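PDB 4FQU: glutathionyl-hydroquinone reductase PcpF from Sphingobium chlorophenolicum, which catalyses the glutathione-dependent reduction of glutathionyl-hydroquinones to hydroquinones and takes part in the breakdown of the pollutant pentachlorophenol. Local coordinates for residues Q29-L34 / S138-R143; K66-M71 / V152-G157; W86-G91 / N100-L105; P201-L206 / C248-I253; W208-L213 / Y256-R261. All blocks are in the same frame, centred on the assembly; numbering follows the deposited sequence.

Contact 1: Q29-L34 / S138-R143; sequences QYRGGL and SSEIIR
R31 and E140 supply the charged part of this contact. NH1 of R31 forms a salt bridge to OE2 of E140 at 2.5 Å, with the carboxylate oxygen at the edge of the guanidinium and near its plane. This one nitrogen-oxygen pair makes the bridge single-ended, and the two flat groups are turned 71° against each other. E140 reaches out from helix 138-146 with its chain straight beyond CG (chi2 179°), while R31 bends at chi2 to bring its head across the glutamate at nearly a right angle.

L34 adds a methyl contact. Its CD2 branch packs across the glutamate, by CG and the carboxylate end, and its CD1 branch comes to 4.5 Å from CB of R143, whose own head is turned to E226.

Outside the two segments, N135 ND2 hydrogen-bonds both OE1 of E140 and the carbonyl O of G32. With an alanine in place of E140, R31 would probably lose its carboxylate mate and L34 the chain it lies against.

Pinned at OE2 by an arginine and at OE1 by an amide, the carboxylate is likely to stay ionised, tying the early loop to the helix that begins at S138, a probable glutathione-binding residue.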
# COMPACT_ATOMS: atom_id res chain seq x y z
N GLN A 29 18.64 21.13 16.53
CA GLN A 29 19.57 22.15 16.98
C GLN A 29 19.79 22.27 18.49
O GLN A 29 20.37 23.25 18.93
CB GLN A 29 19.15 23.52 16.48
CG GLN A 29 18.96 23.64 14.99
CD GLN A 29 18.42 25.00 14.63
OE1 GLN A 29 17.49 25.11 13.82
NE2 GLN A 29 18.99 26.07 15.24
N TYR A 30 19.33 21.32 19.29
CA TYR A 30 19.40 21.47 20.74
C TYR A 30 19.99 20.21 21.31
O TYR A 30 19.27 19.25 21.54
CB TYR A 30 18.01 21.65 21.31
CG TYR A 30 17.43 23.00 20.99
CD1 TYR A 30 17.94 24.13 21.58
CD2 TYR A 30 16.38 23.14 20.10
CE1 TYR A 30 17.42 25.38 21.28
CE2 TYR A 30 15.86 24.40 19.78
CZ TYR A 30 16.38 25.52 20.38
OH TYR A 30 15.88 26.79 20.10
N ARG A 31 21.31 20.19 21.53
CA ARG A 31 21.97 18.94 21.88
C ARG A 31 22.53 18.95 23.30
O ARG A 31 23.67 18.51 23.53
CB ARG A 31 23.09 18.63 20.90
CG ARG A 31 22.73 18.88 19.47
CD ARG A 31 21.60 18.04 19.17
NE ARG A 31 21.58 17.64 17.77
CZ ARG A 31 22.28 16.63 17.30
NH1 ARG A 31 23.06 15.97 18.15
NH2 ARG A 31 22.22 16.28 16.01
N GLY A 32 21.71 19.40 24.24
CA GLY A 32 22.11 19.51 25.63
C GLY A 32 21.84 18.24 26.38
O GLY A 32 21.50 17.23 25.76
N GLY A 33 21.97 18.29 27.71
CA GLY A 33 21.98 17.10 28.55
C GLY A 33 23.28 16.48 28.18
O GLY A 33 24.10 17.16 27.56
N LEU A 34 23.49 15.22 28.47
CA LEU A 34 24.53 14.56 27.65
C LEU A 34 25.96 14.79 28.03
O LEU A 34 26.78 13.92 27.86
CB LEU A 34 24.45 14.99 26.18
CG LEU A 34 24.44 13.88 25.14
CD1 LEU A 34 23.65 12.73 25.68
CD2 LEU A 34 23.78 14.37 23.90
N SER A 138 16.16 12.59 19.45
CA SER A 138 15.78 11.27 20.04
C SER A 138 16.97 10.42 20.51
O SER A 138 17.09 10.04 21.69
CB SER A 138 14.96 10.43 19.06
OG SER A 138 15.13 10.97 17.75
N SER A 139 17.85 10.10 19.57
CA SER A 139 18.98 9.27 19.91
C SER A 139 19.58 9.75 21.21
O SER A 139 19.79 8.96 22.10
CB SER A 139 19.99 9.37 18.82
OG SER A 139 20.06 10.69 18.35
N GLU A 140 19.83 11.05 21.33
CA GLU A 140 20.41 11.62 22.55
C GLU A 140 19.54 11.49 23.80
O GLU A 140 20.04 10.99 24.80
CB GLU A 140 20.86 13.06 22.34
CG GLU A 140 22.03 13.10 21.35
CD GLU A 140 22.53 14.50 21.05
OE1 GLU A 140 22.06 15.46 21.70
OE2 GLU A 140 23.40 14.63 20.18
N ILE A 141 18.27 11.93 23.75
CA ILE A 141 17.36 11.87 24.91
C ILE A 141 17.30 10.51 25.56
O ILE A 141 17.56 10.38 26.76
CB ILE A 141 15.95 12.23 24.53
CG1 ILE A 141 15.97 13.68 24.13
CG2 ILE A 141 15.02 12.07 25.67
CD1 ILE A 141 14.75 14.10 23.40
N ILE A 142 16.93 9.50 24.79
CA ILE A 142 17.13 8.11 25.14
C ILE A 142 18.31 7.90 26.13
O ILE A 142 18.16 7.24 27.18
CB ILE A 142 17.39 7.35 23.86
CG1 ILE A 142 16.22 6.59 23.40
CG2 ILE A 142 18.36 6.23 24.01
CD1 ILE A 142 16.80 5.43 22.54
N ARG A 143 19.49 8.45 25.82
CA ARG A 143 20.69 8.24 26.65
C ARG A 143 20.66 9.05 27.92
O ARG A 143 21.04 8.56 28.98
CB ARG A 143 21.97 8.58 25.89
CG ARG A 143 22.59 7.38 25.17
CD ARG A 143 24.08 7.59 25.09
NE ARG A 143 24.68 7.11 23.85
CZ ARG A 143 24.05 6.44 22.91
NH1 ARG A 143 22.76 6.13 23.05
NH2 ARG A 143 24.71 6.07 21.83

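Contact 2: K66-M71 / V152-G157; sequences KGLEEM and VGALPG
K66 and L155 meet through both backbone and side chain. The K66 chain, folded back by bends at chi2 (-70°) and chi3 (-74°), carries its ammonium round to the carbonyls of 152-157. NZ gives a hydrogen bond of 2.7 Å to O of G157, arriving in the carbonyl plane on a lone pair, and a weak one to O of L155. It also forms a salt bridge with D150.

The backbone end of K66 is met by L155: its N donates to O of K66 at 2.9 Å, and its CD1 branch extends to 4.0 Å from N of G67.

Farther along, the CD2 branch of L68 touches CB of A154 (3.9 Å). The straight chain of M71 ends with CE lying 3.6 Å from C of G153. A water bridges the loops, donating to O of G67 and to O of G153.

G67, at positive phi, closes helix 54-65 in a Schellman motif, which places this contact at the C-terminal end of that helix. The lysine's positive charge gathers two carbonyls, one weakly, and the carboxylate of D150, and is probably stabilised by them, while methyl groups fill in beside the polar links.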
# COMPACT_ATOMS: atom_id res chain seq x y z
N LYS A 66 12.30 2.93 32.33
CA LYS A 66 13.00 3.43 33.52
C LYS A 66 12.03 3.92 34.62
O LYS A 66 12.44 4.24 35.72
CB LYS A 66 14.00 4.57 33.19
CG LYS A 66 15.14 4.21 32.28
CD LYS A 66 16.16 3.28 32.96
CE LYS A 66 17.04 4.00 33.98
NZ LYS A 66 18.16 3.15 34.46
N GLY A 67 10.75 3.99 34.31
CA GLY A 67 9.79 4.41 35.31
C GLY A 67 9.98 5.84 35.68
O GLY A 67 10.06 6.20 36.82
N LEU A 68 10.04 6.68 34.68
CA LEU A 68 10.20 8.10 34.90
C LEU A 68 8.89 8.81 34.60
O LEU A 68 8.86 10.01 34.43
CB LEU A 68 11.26 8.61 33.96
CG LEU A 68 12.57 7.87 34.07
CD1 LEU A 68 13.56 8.48 33.10
CD2 LEU A 68 13.02 8.01 35.47
N GLU A 69 7.81 8.06 34.52
CA GLU A 69 6.54 8.61 34.08
C GLU A 69 5.95 9.69 35.00
O GLU A 69 5.19 10.55 34.57
CB GLU A 69 5.57 7.48 33.94
CG GLU A 69 6.21 6.11 34.06
CD GLU A 69 5.48 5.13 33.12
OE1 GLU A 69 4.53 5.61 32.41
OE2 GLU A 69 5.86 3.91 33.12
N GLU A 70 6.28 9.66 36.28
CA GLU A 70 5.86 10.74 37.18
C GLU A 70 7.00 11.77 37.44
O GLU A 70 6.77 12.85 37.97
CB GLU A 70 5.20 10.14 38.46
CG GLU A 70 5.84 8.79 38.87
CD GLU A 70 7.42 8.83 39.07
OE1 GLU A 70 8.21 8.30 38.22
OE2 GLU A 70 7.89 9.40 40.11
N MET A 71 8.23 11.47 37.02
CA MET A 71 9.37 12.37 37.19
C MET A 71 9.55 13.30 36.01
O MET A 71 10.24 14.32 36.09
CB MET A 71 10.65 11.56 37.32
CG MET A 71 10.67 10.65 38.46
SD MET A 71 12.36 10.25 38.68
CE MET A 71 12.09 8.74 39.55
N VAL A 152 18.04 8.85 41.57
CA VAL A 152 16.95 9.56 42.26
C VAL A 152 15.62 8.91 42.06
O VAL A 152 14.58 9.60 42.09
CB VAL A 152 16.79 11.03 41.77
CG1 VAL A 152 18.01 11.87 42.11
CG2 VAL A 152 16.55 11.09 40.28
N GLY A 153 15.65 7.61 41.83
CA GLY A 153 14.46 6.79 41.95
C GLY A 153 14.11 6.03 40.70
O GLY A 153 13.11 5.34 40.63
N ALA A 154 14.93 6.18 39.69
CA ALA A 154 14.68 5.47 38.45
C ALA A 154 14.77 3.98 38.73
O ALA A 154 15.45 3.57 39.67
CB ALA A 154 15.71 5.90 37.41
N LEU A 155 14.06 3.18 37.93
CA LEU A 155 14.30 1.73 37.90
C LEU A 155 15.64 1.48 37.27
O LEU A 155 15.98 2.07 36.26
CB LEU A 155 13.26 0.98 37.05
CG LEU A 155 11.79 1.31 37.27
CD1 LEU A 155 10.94 0.53 36.34
CD2 LEU A 155 11.43 0.98 38.65
N PRO A 156 16.42 0.61 37.87
CA PRO A 156 17.69 0.14 37.32
C PRO A 156 17.51 -0.33 35.86
O PRO A 156 16.47 -0.81 35.51
CB PRO A 156 18.03 -1.03 38.22
CG PRO A 156 16.77 -1.29 39.02
CD PRO A 156 16.08 -0.02 39.14
N GLY A 157 18.52 -0.15 35.02
CA GLY A 157 18.45 -0.55 33.62
C GLY A 157 19.56 0.21 32.89
O GLY A 157 19.56 1.44 32.98
O HOH W 1 10.86 4.51 38.93

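Contact 3: W86-G91 / N100-L105; sequences WTFLPG and NGADYL
The contact of W86, T87 and F88 with D103, Y104 and L105 is a largely buried, antiparallel backbone pairing inside the long connection between strand 73-76 and helix 106-112. T87 and Y104 form one isolated, non-hydrogen-bonded bridge pair with CA atoms 4.1 Å apart. The two flanking bonds fit this register: N of L105 donates to O of W86 at 2.8 Å, and N of F88 donates to O of D103 at 2.6 Å and nearly straight, with an angle of 175° at the hydrogen.

The F88 side chain points toward the second segment, and its ring meets it obliquely. Its CD2 lies 3.3 Å from O of A102, CE2 passes by CA of L105, and CZ reaches CD1 of L105 at 4.2 Å. A serine in place of F88 would probably leave a gap beside A102 and L105 and strip this side of the pairing of its apolar cover.

The connection belongs to the thioredoxin-like N-terminal domain of the glutathione transferase fold, and W86 is a probable glutathione-binding residue whose side chain lies about 5 Å, between nearest side-chain atoms, from that of C53, the likely nucleophile. L105, with CG anti to the backbone N (chi1 -178°), runs alongside W86 in the same direction, its CD2 branch 3.5 Å from CB of the tryptophan. The indole itself stacks on H284, and L105 also packs on I122, another probable glutathione-site residue. Beside the bridge, CB of T87 meets the Y104 ring at its edge, 4.0 Å from CD1, while CB of D103 covers one ring face over the centre.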
# COMPACT_ATOMS: atom_id res chain seq x y z
N TRP A 86 2.64 20.00 13.69
CA TRP A 86 2.17 19.35 14.89
C TRP A 86 1.47 20.38 15.76
O TRP A 86 2.02 21.44 16.01
CB TRP A 86 3.34 18.77 15.66
CG TRP A 86 4.09 17.64 15.01
CD1 TRP A 86 5.40 17.62 14.70
CD2 TRP A 86 3.58 16.33 14.67
NE1 TRP A 86 5.74 16.40 14.16
CE2 TRP A 86 4.64 15.60 14.14
CE3 TRP A 86 2.33 15.73 14.75
CZ2 TRP A 86 4.50 14.29 13.71
CZ3 TRP A 86 2.20 14.40 14.29
CH2 TRP A 86 3.27 13.72 13.78
N THR A 87 0.28 20.04 16.24
CA THR A 87 -0.63 20.96 16.93
C THR A 87 -1.11 20.28 18.20
O THR A 87 -1.04 19.06 18.33
CB THR A 87 -1.89 21.25 16.07
OG1 THR A 87 -3.03 21.04 16.87
CG2 THR A 87 -2.07 20.23 15.00
N PHE A 88 -1.60 21.05 19.16
CA PHE A 88 -2.25 20.50 20.34
C PHE A 88 -3.77 20.71 20.29
O PHE A 88 -4.41 20.86 21.32
CB PHE A 88 -1.69 21.17 21.58
CG PHE A 88 -0.23 20.97 21.76
CD1 PHE A 88 0.27 19.74 22.14
CD2 PHE A 88 0.67 22.00 21.56
CE1 PHE A 88 1.61 19.54 22.30
CE2 PHE A 88 2.02 21.81 21.73
CZ PHE A 88 2.49 20.57 22.10
N LEU A 89 -4.35 20.78 19.11
CA LEU A 89 -5.78 21.04 19.00
C LEU A 89 -6.44 19.78 19.43
O LEU A 89 -5.89 18.70 19.23
CB LEU A 89 -6.19 21.37 17.57
CG LEU A 89 -5.49 22.56 16.89
CD1 LEU A 89 -5.84 22.63 15.43
CD2 LEU A 89 -5.77 23.90 17.56
N PRO A 90 -7.61 19.90 20.04
CA PRO A 90 -8.45 18.81 20.52
C PRO A 90 -8.45 17.64 19.57
O PRO A 90 -8.56 17.87 18.37
CB PRO A 90 -9.81 19.46 20.52
CG PRO A 90 -9.51 20.82 20.98
CD PRO A 90 -8.22 21.20 20.30
N GLY A 91 -8.32 16.41 20.09
CA GLY A 91 -8.42 15.23 19.26
C GLY A 91 -7.80 13.98 19.81
O GLY A 91 -6.92 14.06 20.65
N ASN A 100 2.74 26.88 29.17
CA ASN A 100 2.83 27.42 27.79
C ASN A 100 1.53 27.43 26.99
O ASN A 100 1.30 28.31 26.15
CB ASN A 100 4.04 26.93 26.98
CG ASN A 100 5.19 27.96 26.99
OD1 ASN A 100 4.96 29.14 27.30
ND2 ASN A 100 6.41 27.52 26.67
N GLY A 101 0.64 26.49 27.27
CA GLY A 101 -0.66 26.48 26.62
C GLY A 101 -0.66 26.79 25.13
O GLY A 101 -1.48 27.57 24.68
N ALA A 102 0.24 26.16 24.38
CA ALA A 102 0.42 26.43 22.97
C ALA A 102 -0.63 25.72 22.19
O ALA A 102 -1.02 24.62 22.56
CB ALA A 102 1.76 25.93 22.54
N ASP A 103 -1.09 26.33 21.09
CA ASP A 103 -2.01 25.63 20.20
C ASP A 103 -1.18 24.76 19.26
O ASP A 103 -1.54 23.62 18.93
CB ASP A 103 -2.86 26.59 19.38
CG ASP A 103 -3.72 27.52 20.22
OD1 ASP A 103 -4.84 27.12 20.58
OD2 ASP A 103 -3.28 28.68 20.48
N TYR A 104 -0.04 25.31 18.85
CA TYR A 104 0.82 24.66 17.87
C TYR A 104 2.20 24.35 18.44
O TYR A 104 2.74 25.14 19.22
CB TYR A 104 0.99 25.60 16.71
CG TYR A 104 -0.31 26.08 16.17
CD1 TYR A 104 -1.25 25.18 15.74
CD2 TYR A 104 -0.59 27.43 16.08
CE1 TYR A 104 -2.45 25.60 15.23
CE2 TYR A 104 -1.80 27.86 15.59
CZ TYR A 104 -2.74 26.94 15.15
OH TYR A 104 -3.98 27.31 14.62
N LEU A 105 2.78 23.21 18.05
CA LEU A 105 4.10 22.81 18.53
C LEU A 105 5.11 23.88 18.24
O LEU A 105 5.90 24.20 19.09
CB LEU A 105 4.57 21.48 17.95
CG LEU A 105 5.92 20.87 18.36
CD1 LEU A 105 5.96 20.45 19.80
CD2 LEU A 105 6.21 19.65 17.47

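Contact 4: P201-L206 / C248-I253; sequences PLFDTL and CNLRRI
F203 is the bump, and the irregular chain from C248 to R251 is the hollow. The ring projects from helix 192-212 (chi1 -71°) and lies beneath L250, whose CB stands 3.3 Å from the ring centroid and only 6° off the ring normal, a CH-pi contact squarely over the face. The two side chains run past each other in opposite directions. L250, which a chi1 of -171° turns away from its own amide nitrogen, lays its CD2 branch back along the root of the phenylalanine, 3.5 Å from CB of F203.

The far rim of the ring fits against backbone. O of C248 sits at the edge near the ring plane, 3.2 Å from CZ of F203, and CE1 of F203 approaches N of R251 at 3.3 Å. The face away from L250 is met more loosely by CD1 of L202, offset toward the rim. One helical turn on, CD1 of L206 meets CD1 of I253 at 4.0 Å, the chains crossing at about a right angle.

R251 directs its NE to the hydroxyl of Y256, which also packs on F203 and L206. The whole contact lies in the helical C-terminal domain: L202 and L206 rest on L179 of helix 165-180, C248 and I253 on F238 of helix 226-245, and C248 also on V183 of helix 182-187. From beyond, A303 of the second subunit packs on L250 and R251.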
# COMPACT_ATOMS: atom_id res chain seq x y z
N PRO A 201 17.86 -1.70 -0.07
CA PRO A 201 18.73 -1.76 1.09
C PRO A 201 17.97 -1.96 2.40
O PRO A 201 18.51 -2.52 3.34
CB PRO A 201 19.37 -0.40 1.08
CG PRO A 201 19.48 -0.11 -0.39
CD PRO A 201 18.20 -0.59 -0.96
N LEU A 202 16.74 -1.47 2.46
CA LEU A 202 15.83 -1.63 3.59
C LEU A 202 15.57 -3.11 3.86
O LEU A 202 15.80 -3.61 4.96
CB LEU A 202 14.51 -0.98 3.22
CG LEU A 202 13.33 -0.69 4.16
CD1 LEU A 202 12.99 -1.85 5.06
CD2 LEU A 202 13.64 0.52 4.95
N PHE A 203 15.07 -3.83 2.87
CA PHE A 203 14.97 -5.28 2.98
C PHE A 203 16.30 -6.04 3.18
O PHE A 203 16.34 -7.01 3.91
CB PHE A 203 14.07 -5.86 1.89
CG PHE A 203 12.61 -5.52 2.10
CD1 PHE A 203 11.79 -6.36 2.86
CD2 PHE A 203 12.09 -4.34 1.65
CE1 PHE A 203 10.45 -6.05 3.11
CE2 PHE A 203 10.75 -4.04 1.90
CZ PHE A 203 9.94 -4.90 2.63
N ASP A 204 17.40 -5.60 2.58
CA ASP A 204 18.70 -6.21 2.89
C ASP A 204 19.00 -6.14 4.39
O ASP A 204 19.60 -7.03 4.98
CB ASP A 204 19.80 -5.47 2.14
CG ASP A 204 19.86 -5.81 0.66
OD1 ASP A 204 19.40 -6.90 0.27
OD2 ASP A 204 20.39 -4.96 -0.09
N THR A 205 18.58 -5.03 5.00
CA THR A 205 18.76 -4.86 6.42
C THR A 205 17.80 -5.70 7.23
O THR A 205 18.16 -6.19 8.29
CB THR A 205 18.68 -3.39 6.86
OG1 THR A 205 19.90 -2.72 6.56
CG2 THR A 205 18.52 -3.34 8.34
N LEU A 206 16.58 -5.89 6.78
CA LEU A 206 15.72 -6.82 7.50
C LEU A 206 16.29 -8.24 7.37
O LEU A 206 16.35 -8.98 8.36
CB LEU A 206 14.25 -6.75 7.06
CG LEU A 206 13.57 -5.39 7.15
CD1 LEU A 206 12.21 -5.46 6.53
CD2 LEU A 206 13.49 -4.92 8.59
N CYS A 248 6.77 -0.02 1.30
CA CYS A 248 7.79 -0.96 1.75
C CYS A 248 7.33 -2.41 1.74
O CYS A 248 7.28 -3.07 2.77
CB CYS A 248 8.24 -0.53 3.12
SG CYS A 248 8.95 1.07 3.01
N ASN A 249 6.99 -2.90 0.56
CA ASN A 249 6.16 -4.08 0.49
C ASN A 249 6.79 -5.28 -0.15
O ASN A 249 6.07 -6.15 -0.62
CB ASN A 249 4.84 -3.75 -0.23
CG ASN A 249 5.02 -3.65 -1.70
OD1 ASN A 249 6.13 -3.48 -2.14
ND2 ASN A 249 3.97 -3.79 -2.47
N LEU A 250 8.10 -5.36 -0.16
CA LEU A 250 8.75 -6.56 -0.64
C LEU A 250 8.22 -7.80 0.10
O LEU A 250 7.92 -8.81 -0.50
CB LEU A 250 10.27 -6.43 -0.55
CG LEU A 250 11.04 -7.56 -1.23
CD1 LEU A 250 10.90 -7.51 -2.73
CD2 LEU A 250 12.45 -7.40 -0.82
N ARG A 251 8.11 -7.72 1.43
CA ARG A 251 7.33 -8.68 2.22
C ARG A 251 6.90 -8.05 3.55
O ARG A 251 7.11 -6.88 3.78
CB ARG A 251 8.10 -9.96 2.45
CG ARG A 251 9.33 -9.83 3.33
CD ARG A 251 10.19 -11.09 3.19
NE ARG A 251 11.52 -10.75 2.71
CZ ARG A 251 11.93 -10.92 1.46
NH1 ARG A 251 11.09 -11.46 0.58
NH2 ARG A 251 13.18 -10.58 1.10
N ARG A 252 6.30 -8.81 4.45
CA ARG A 252 5.83 -8.21 5.69
C ARG A 252 6.77 -8.53 6.80
O ARG A 252 7.44 -9.53 6.76
CB ARG A 252 4.45 -8.74 6.03
CG ARG A 252 3.50 -8.50 4.94
CD ARG A 252 2.23 -9.26 5.12
NE ARG A 252 2.51 -10.66 5.29
CZ ARG A 252 1.85 -11.45 6.12
NH1 ARG A 252 0.86 -10.95 6.85
NH2 ARG A 252 2.19 -12.71 6.22
N ILE A 253 6.83 -7.68 7.81
CA ILE A 253 7.55 -8.08 9.01
C ILE A 253 6.97 -9.40 9.51
O ILE A 253 7.68 -10.21 10.14
CB ILE A 253 7.45 -7.05 10.14
CG1 ILE A 253 7.76 -5.65 9.62
CG2 ILE A 253 8.39 -7.42 11.28
CD1 ILE A 253 9.10 -5.57 9.04

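Contact 5: W208-L213 / Y256-R261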
# COMPACT_ATOMS: atom_id res chain seq x y z
N TRP A 208 19.18 -9.17 7.05
CA TRP A 208 20.30 -9.29 7.99
C TRP A 208 19.92 -9.42 9.49
O TRP A 208 20.46 -10.27 10.24
CB TRP A 208 21.24 -8.10 7.85
CG TRP A 208 22.41 -8.24 8.76
CD1 TRP A 208 23.45 -9.09 8.62
CD2 TRP A 208 22.62 -7.55 9.98
NE1 TRP A 208 24.31 -8.98 9.67
CE2 TRP A 208 23.83 -8.02 10.52
CE3 TRP A 208 21.91 -6.57 10.67
CZ2 TRP A 208 24.33 -7.57 11.71
CZ3 TRP A 208 22.40 -6.11 11.84
CH2 TRP A 208 23.61 -6.61 12.35
N LEU A 209 19.02 -8.54 9.92
CA LEU A 209 18.50 -8.57 11.26
C LEU A 209 17.87 -9.92 11.59
O LEU A 209 18.06 -10.45 12.67
CB LEU A 209 17.53 -7.42 11.43
CG LEU A 209 18.29 -6.13 11.68
CD1 LEU A 209 17.40 -4.99 11.48
CD2 LEU A 209 18.87 -6.08 13.08
N GLU A 210 17.13 -10.48 10.64
CA GLU A 210 16.51 -11.77 10.88
C GLU A 210 17.57 -12.82 11.17
O GLU A 210 17.35 -13.70 12.01
CB GLU A 210 15.64 -12.19 9.71
CG GLU A 210 15.05 -13.58 9.83
CD GLU A 210 13.83 -13.65 10.75
OE1 GLU A 210 13.30 -12.59 11.16
OE2 GLU A 210 13.38 -14.77 11.06
N GLU A 211 18.72 -12.76 10.51
CA GLU A 211 19.73 -13.80 10.79
C GLU A 211 20.35 -13.59 12.14
O GLU A 211 20.46 -14.51 12.96
CB GLU A 211 20.83 -13.86 9.72
CG GLU A 211 20.76 -15.12 8.84
CD GLU A 211 21.39 -16.37 9.48
OE1 GLU A 211 22.33 -16.21 10.29
OE2 GLU A 211 20.96 -17.52 9.16
N HIS A 212 20.75 -12.36 12.38
CA HIS A 212 21.36 -12.02 13.64
C HIS A 212 20.54 -12.52 14.79
O HIS A 212 21.07 -12.88 15.83
CB HIS A 212 21.45 -10.52 13.75
CG HIS A 212 22.47 -10.07 14.71
ND1 HIS A 212 23.82 -10.23 14.48
CD2 HIS A 212 22.36 -9.49 15.93
CE1 HIS A 212 24.50 -9.76 15.50
NE2 HIS A 212 23.64 -9.31 16.40
N LEU A 213 19.23 -12.52 14.61
CA LEU A 213 18.33 -12.79 15.70
C LEU A 213 18.07 -14.28 15.88
O LEU A 213 17.20 -14.67 16.68
CB LEU A 213 17.00 -12.03 15.50
CG LEU A 213 17.00 -10.54 15.82
CD1 LEU A 213 15.66 -9.91 15.60
CD2 LEU A 213 17.41 -10.30 17.21
N TYR A 256 8.86 -12.49 8.68
CA TYR A 256 10.19 -12.69 9.27
C TYR A 256 9.99 -13.21 10.67
O TYR A 256 9.75 -12.43 11.58
CB TYR A 256 10.94 -11.36 9.42
CG TYR A 256 11.53 -10.82 8.16
CD1 TYR A 256 12.67 -11.37 7.62
CD2 TYR A 256 10.96 -9.73 7.54
CE1 TYR A 256 13.21 -10.87 6.47
CE2 TYR A 256 11.49 -9.21 6.39
CZ TYR A 256 12.62 -9.79 5.86
OH TYR A 256 13.13 -9.25 4.72
N PRO A 257 10.04 -14.54 10.83
CA PRO A 257 9.76 -15.16 12.12
C PRO A 257 10.56 -14.53 13.23
O PRO A 257 9.96 -14.05 14.17
CB PRO A 257 10.15 -16.61 11.90
CG PRO A 257 10.79 -16.63 10.59
CD PRO A 257 10.21 -15.55 9.80
N ASN A 258 11.87 -14.47 13.12
CA ASN A 258 12.63 -13.90 14.20
C ASN A 258 12.31 -12.47 14.59
O ASN A 258 12.26 -12.19 15.78
CB ASN A 258 14.11 -14.07 13.97
CG ASN A 258 14.57 -15.38 14.43
OD1 ASN A 258 14.13 -15.86 15.48
ND2 ASN A 258 15.45 -16.00 13.67
N LEU A 259 12.12 -11.59 13.62
CA LEU A 259 11.72 -10.21 13.91
C LEU A 259 10.32 -10.15 14.52
O LEU A 259 10.11 -9.47 15.52
CB LEU A 259 11.74 -9.35 12.66
CG LEU A 259 13.19 -9.09 12.28
CD1 LEU A 259 13.35 -8.45 10.91
CD2 LEU A 259 13.86 -8.25 13.35
N SER A 260 9.36 -10.86 13.92
CA SER A 260 7.97 -10.87 14.39
C SER A 260 7.95 -11.28 15.83
O SER A 260 7.06 -10.87 16.57
CB SER A 260 7.12 -11.84 13.59
OG SER A 260 6.56 -11.19 12.47
N ARG A 261 8.93 -12.09 16.23
CA ARG A 261 9.02 -12.58 17.59
C ARG A 261 9.49 -11.44 18.50
O ARG A 261 8.87 -11.20 19.54
CB ARG A 261 9.97 -13.78 17.62
CG ARG A 261 9.76 -14.83 18.72
CD ARG A 261 10.67 -16.08 18.50
NE ARG A 261 12.00 -15.78 17.91
CZ ARG A 261 13.08 -15.34 18.59
NH1 ARG A 261 12.99 -15.14 19.92
NH2 ARG A 261 14.24 -15.07 17.94
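E210 holds the first turn of helix 257-268 by two backbone N-H groups. Its OE2 accepts from N of N258 at 2.6 Å and its OE1 from N of L259 at 2.9 Å. Both donors arrive on the syn side, modestly out of the carboxylate plane, so the group straddles the opening turn with one oxygen for each amide. Such a carboxylate at a helix N-terminus would probably be favoured by the helix dipole.

Two torsions give the carboxylate its reach: chi1 (175°) sends the chain out opposite its own amide nitrogen, and a bend at chi2 (79°) swings the head across to the other helix. Separately, CB of E210 lies 3.7 Å from CD1 of the Y256 ring, and Y256 itself occupies the N-cap position. The N258 amide sends ND2 back toward O of E210 in a weak bond of 3.4 Å.

Next outward, R261 steadies N258: NH2 of R261 donates to OD1 of N258 at 2.6 Å from within the guanidinium plane, though from above the plane of the amide carbonyl. That arginine is positioned in turn by a salt bridge to E217 and a bond to O of R216. Apolar contacts join the two segments as well, with CD1 of L213 at 3.3 Å from CD2 of L259 and CB of L209 at 4.2 Å from that same methyl.

The short helical segments cross at 79° with their axes 8.4 Å apart. Behind them L209 packs on V175 of helix 165-180, L209 and L213 both touch L219, and the Y256 hydroxyl bonds to D207, about one turn before E210 on helix 192-212.

In the fold
Contacts 1, 2 and 3 lie in or against the N-terminal thioredoxin-like domain, contacts 4 and 5 in the helical C-terminal domain. Contact 1 is at the surface and relies on a salt bridge; contacts 2 and 5 are partly buried and depend on charged groups meeting backbone N-H or C=O groups; contacts 3 and 4 are buried, the former built on backbone pairing and the latter on ring packing without a hydrogen bond between its segments. Contact 3 is nested within the loops closed by contacts 1 and 2. Contacts 4 and 5 share helix 192-212 and touch directly, I253 O lying 2.8 Å from S260 OG, whereas contacts 3 and 5 stand about 39 Å apart between centres.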